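Local coordinates for protein AbiQ (Lactococcus lactis, PDB 4GLK) that acts as the endoribonuclease toxin of a type III toxin-antitoxin system in antiviral defence and is neutralised by the RNA antitoxin AntiQ, at residues F6-T9 with D10-A14; I93-D97 with S98-P102. The protein carries 1 engineered substitution. One frame throughout, in Å; residues are numbered along the deposited sequence.

Contact 1: residues F6-T9 with D10-A14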
loop_
_atom_site.group_PDB
_atom_site.type_symbol
_atom_site.label_atom_id
_atom_site.label_comp_id
_atom_site.label_asym_id
_atom_site.label_seq_id
_atom_site.Cartn_x
_atom_site.Cartn_y
_atom_site.Cartn_z
ATOM N N PHE A 6 -4.548 5.719 5.869
ATOM C CA PHE A 6 -4.445 5.087 7.174
ATOM C C PHE A 6 -3.006 4.953 7.544
ATOM O O PHE A 6 -2.115 5.025 6.682
ATOM C CB PHE A 6 -5.007 3.653 7.125
ATOM C CG PHE A 6 -6.485 3.527 6.861
ATOM C CD1 PHE A 6 -7.403 3.584 7.905
ATOM C CD2 PHE A 6 -6.959 3.313 5.577
ATOM C CE1 PHE A 6 -8.774 3.486 7.656
ATOM C CE2 PHE A 6 -8.328 3.213 5.331
ATOM C CZ PHE A 6 -9.226 3.278 6.376
ATOM N N THR A 7 -2.793 4.679 8.837
ATOM C CA THR A 7 -1.531 4.246 9.377
ATOM C C THR A 7 -1.875 2.919 10.035
ATOM O O THR A 7 -3.055 2.570 10.200
ATOM C CB THR A 7 -0.840 5.274 10.309
ATOM O OG1 THR A 7 -1.604 5.487 11.489
ATOM C CG2 THR A 7 -0.481 6.601 9.600
ATOM N N VAL A 8 -0.849 2.147 10.346
ATOM C CA VAL A 8 -1.015 0.859 10.995
ATOM C C VAL A 8 -0.270 0.969 12.326
ATOM O O VAL A 8 0.680 1.765 12.426
ATOM C CB VAL A 8 -0.513 -0.310 10.092
ATOM C CG1 VAL A 8 -0.796 -1.671 10.734
ATOM C CG2 VAL A 8 -1.162 -0.247 8.706
ATOM N N THR A 9 -0.723 0.237 13.373
ATOM C CA THR A 9 -0.031 0.301 14.667
ATOM C C THR A 9 1.411 -0.218 14.502
ATOM O O THR A 9 1.637 -1.196 13.773
ATOM C CB THR A 9 -0.756 -0.521 15.754
ATOM O OG1 THR A 9 -0.763 -1.891 15.386
ATOM C CG2 THR A 9 -2.176 -0.044 16.033
ATOM N N ASP A 10 2.372 0.439 15.185
ATOM C CA ASP A 10 3.787 0.074 15.206
ATOM C C ASP A 10 3.928 -1.358 15.698
ATOM O O ASP A 10 4.762 -2.100 15.180
ATOM C CB ASP A 10 4.588 1.057 16.095
ATOM C CG ASP A 10 4.718 2.495 15.559
ATOM O OD1 ASP A 10 4.719 2.676 14.314
ATOM O OD2 ASP A 10 4.866 3.433 16.386
ATOM N N GLU A 11 3.040 -1.774 16.637
ATOM C CA GLU A 11 3.013 -3.117 17.224
ATOM C C GLU A 11 2.678 -4.188 16.182
ATOM O O GLU A 11 3.421 -5.164 16.047
ATOM C CB GLU A 11 2.065 -3.170 18.436
ATOM C CG GLU A 11 2.530 -2.314 19.616
ATOM C CD GLU A 11 2.057 -0.867 19.698
ATOM O OE1 GLU A 11 1.859 -0.384 20.838
ATOM O OE2 GLU A 11 1.905 -0.208 18.642
ATOM N N TYR A 12 1.582 -3.990 15.414
ATOM C CA TYR A 12 1.193 -4.898 14.344
ATOM C C TYR A 12 2.266 -4.971 13.238
ATOM O O TYR A 12 2.544 -6.062 12.740
ATOM C CB TYR A 12 -0.134 -4.478 13.718
ATOM C CG TYR A 12 -0.588 -5.477 12.685
ATOM C CD1 TYR A 12 -0.892 -6.789 13.034
ATOM C CD2 TYR A 12 -0.633 -5.132 11.334
ATOM C CE1 TYR A 12 -1.296 -7.720 12.083
ATOM C CE2 TYR A 12 -1.029 -6.056 10.369
ATOM C CZ TYR A 12 -1.359 -7.348 10.749
ATOM O OH TYR A 12 -1.748 -8.268 9.819
ATOM N N ILE A 13 2.840 -3.820 12.833
ATOM C CA ILE A 13 3.900 -3.792 11.806
ATOM C C ILE A 13 5.132 -4.564 12.285
ATOM O O ILE A 13 5.645 -5.404 11.538
ATOM C CB ILE A 13 4.226 -2.332 11.379
ATOM C CG1 ILE A 13 3.014 -1.691 10.657
ATOM C CG2 ILE A 13 5.515 -2.237 10.531
ATOM C CD1 ILE A 13 2.608 -2.290 9.255
ATOM N N ALA A 14 5.568 -4.318 13.545
ATOM C CA ALA A 14 6.724 -5.000 14.140
ATOM C C ALA A 14 6.473 -6.500 14.169
ATOM O O ALA A 14 7.402 -7.261 13.938
ATOM C CB ALA A 14 7.008 -4.480 15.546
#

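Contact 2: residues I93-D97 with S98-P102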
loop_
_atom_site.group_PDB
_atom_site.type_symbol
_atom_site.label_atom_id
_atom_site.label_comp_id
_atom_site.label_asym_id
_atom_site.label_seq_id
_atom_site.Cartn_x
_atom_site.Cartn_y
_atom_site.Cartn_z
ATOM N N ILE A 93 -0.396 -5.219 2.523
ATOM C CA ILE A 93 -0.530 -6.113 3.660
ATOM C C ILE A 93 -1.959 -6.264 4.127
ATOM O O ILE A 93 -2.739 -5.298 4.072
ATOM C CB ILE A 93 0.374 -5.608 4.859
ATOM C CG1 ILE A 93 0.073 -4.126 5.225
ATOM C CG2 ILE A 93 1.892 -5.866 4.615
ATOM C CD1 ILE A 93 0.624 -3.637 6.594
ATOM N N PRO A 94 -2.297 -7.438 4.714
ATOM C CA PRO A 94 -3.612 -7.575 5.345
ATOM C C PRO A 94 -3.538 -6.933 6.740
ATOM O O PRO A 94 -2.564 -7.143 7.481
ATOM C CB PRO A 94 -3.806 -9.093 5.410
ATOM C CG PRO A 94 -2.429 -9.638 5.547
ATOM C CD PRO A 94 -1.485 -8.664 4.894
ATOM N N VAL A 95 -4.532 -6.108 7.082
ATOM C CA VAL A 95 -4.537 -5.433 8.382
ATOM C C VAL A 95 -5.857 -5.717 9.101
ATOM O O VAL A 95 -6.923 -5.382 8.569
ATOM C CB VAL A 95 -4.265 -3.889 8.290
ATOM C CG1 VAL A 95 -4.238 -3.246 9.689
ATOM C CG2 VAL A 95 -2.973 -3.589 7.543
ATOM N N PRO A 96 -5.809 -6.297 10.321
ATOM C CA PRO A 96 -7.065 -6.510 11.079
ATOM C C PRO A 96 -7.658 -5.151 11.437
ATOM O O PRO A 96 -6.920 -4.175 11.565
ATOM C CB PRO A 96 -6.599 -7.239 12.346
ATOM C CG PRO A 96 -5.206 -7.707 12.058
ATOM C CD PRO A 96 -4.631 -6.713 11.104
ATOM N N ASP A 97 -8.984 -5.076 11.552
ATOM C CA ASP A 97 -9.710 -3.849 11.887
ATOM C C ASP A 97 -9.110 -3.059 13.076
ATOM O O ASP A 97 -9.071 -1.833 13.036
ATOM C CB ASP A 97 -11.192 -4.176 12.160
ATOM C CG ASP A 97 -11.975 -4.731 10.979
ATOM O OD1 ASP A 97 -11.929 -4.113 9.884
ATOM O OD2 ASP A 97 -12.677 -5.757 11.161
ATOM N N SER A 98 -8.659 -3.768 14.122
ATOM C CA SER A 98 -8.110 -3.185 15.353
ATOM C C SER A 98 -6.806 -2.416 15.195
ATOM O O SER A 98 -6.514 -1.536 16.015
ATOM C CB SER A 98 -7.916 -4.271 16.405
ATOM O OG SER A 98 -6.943 -5.209 15.973
ATOM N N GLU A 99 -6.006 -2.764 14.174
ATOM C CA GLU A 99 -4.679 -2.172 13.957
ATOM C C GLU A 99 -4.660 -1.048 12.941
ATOM O O GLU A 99 -3.626 -0.427 12.720
ATOM C CB GLU A 99 -3.662 -3.297 13.633
ATOM C CG GLU A 99 -3.655 -4.427 14.663
ATOM C CD GLU A 99 -3.566 -4.011 16.124
ATOM O OE1 GLU A 99 -4.539 -4.269 16.870
ATOM O OE2 GLU A 99 -2.531 -3.428 16.525
ATOM N N LEU A 100 -5.820 -0.764 12.339
ATOM C CA LEU A 100 -5.983 0.282 11.337
ATOM C C LEU A 100 -6.235 1.644 11.997
ATOM O O LEU A 100 -7.142 1.764 12.810
ATOM C CB LEU A 100 -7.175 -0.071 10.457
ATOM C CG LEU A 100 -6.940 -0.542 9.042
ATOM C CD1 LEU A 100 -8.108 -0.106 8.205
ATOM C CD2 LEU A 100 -5.593 -0.032 8.433
ATOM N N ILE A 101 -5.445 2.672 11.645
ATOM C CA ILE A 101 -5.597 3.982 12.260
ATOM C C ILE A 101 -5.878 5.024 11.208
ATOM O O ILE A 101 -4.979 5.344 10.433
ATOM C CB ILE A 101 -4.363 4.339 13.143
ATOM C CG1 ILE A 101 -4.033 3.194 14.137
ATOM C CG2 ILE A 101 -4.580 5.674 13.873
ATOM C CD1 ILE A 101 -2.629 3.242 14.713
ATOM N N PRO A 102 -7.098 5.598 11.162
ATOM C CA PRO A 102 -7.378 6.635 10.151
ATOM C C PRO A 102 -6.384 7.798 10.224
ATOM O O PRO A 102 -5.962 8.175 11.317
ATOM C CB PRO A 102 -8.801 7.085 10.492
ATOM C CG PRO A 102 -9.398 5.931 11.193
ATOM C CD PRO A 102 -8.289 5.338 12.002
#

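Contact 1: residues F6-T9 with D10-A14
Thr9 and Tyr12 meet at the N-cap of helix 10-16, where the chain leaves strand 4-8 and turns directly into the helix. The hydroxyl OG1 of Thr9 accepts the Tyr12 amide N at 3.1 Å, replacing the backbone carbonyl that an amide in a first helical turn lacks; OG1 is also hydrogen-bonded to Glu99 OE2, so the cap oxygen has two partners. Threonine suits this position because its short side chain carries an oxygen close to the backbone. With chi1 at 63°, OG1 stands between the backbone N and the carbonyl carbon of Thr9, within range of the helix start. One turn on, Thr9 O receives Ile13 N at 3.0 Å in a nearly straight bond (N-H...O 168°) lying in the carbonyl plane, so the side chain and the carbonyl of Thr9 each hold one amide of the first turn.

Next to this polar cap, Val8 CG1 touches two helical side chains. It comes to the edge of the Tyr12 ring, 3.5 Å from CD2 and near the ring plane, and lies 3.8 Å from Ile13 CD1. A short beta-branched side chain suits a strand and still puts CG1, anti to the backbone N, against the helix. Ile13 crosses it at about a right angle, its CG1 also 3.4 Å from Thr9 O. Tyr12 CG is likewise anti to its N (chi1 -176°), which carries the ring past Val8, edge CD2 nearest the methyl, and on toward Pro94, whose O binds the hydroxyl.

Farther out, Tyr34 of strand 33-40 packs on both Val8 and Ile13, while Tyr165 meets the Tyr12 ring edge to face. Asp10 is held by Gln26 and by the backbone of Glu28; the acidic Asp10 and Glu11 are probably favoured by the helix dipole at this end. Glu11 bends back at chi2, bringing OE2 to 3.9 Å from Thr9 CB.

Contact 2: residues I93-D97 with S98-P102
Val95 and Leu100 form the close-packed side of a tight turn joining strand 79-94 to strand 100-102. Val95 CG1 lies 3.7 Å from Leu100 CD2 and 4.0 Å from Glu99 CB; the valine's chi1 of -178° sets this methyl beside its own carbonyl carbon, on the side of the returning chain. Both residues are apolar and pack on Phe47, so branched aliphatic side chains fill the side turned to the sheet.

The backbone between them makes two overlapping beta turns, the first nearer type III and the second type I. Glu99 N donates to Pro96 O at 3.1 Å, approaching from well above the carbonyl plane, and Leu100 N reaches Asp97 O in a weak bond of 3.5 Å. Pro96, which has no amide hydrogen to offer, still serves the first turn through its carbonyl.

The apex is looser. Asp97 and Ser98 are exposed polar residues, and Asp97 O makes a weak hydrogen bond to a glycerol probably from the crystallisation liquor. Ser98 OG nevertheless donates at 2.7 Å to Glu99 OE1, which accepts on its anti lone pair, the one facing away from OE2. The carboxylate is thus held at both oxygens, OE2 being hydrogen-bonded to Thr9 OG1.

Phe47 belongs to strand 45-52, Phe6 of strand 4-8 also meets Leu100, and Pro96 and Glu99 lie against Tyr12 of helix 10-16.

How the contacts relate
Contacts 1 and 2 come one after the other along the chain, but their centres are only 8 Å apart and their side chains touch. The cap hydroxyl of contact 1 joins the turn of contact 2: Thr9 OG1 lies 2.6 Å from Glu99 OE2, a probable hydrogen bond. Tyr12 OH reaches Pro94 O at 2.7 Å, and Tyr12 CZ rests 3.4 Å from Pro96 CD, so the tyrosine lies against the chain just before the turn. Thr9 CG2 packs on Ile101 CD1 at 3.6 Å. Strands 4-8 and 100-102 are antiparallel neighbours, with backbone bonds between Thr7 and Ile101 and between Thr9 and Glu99, strand 100-102 being outermost in the sheet of this chain.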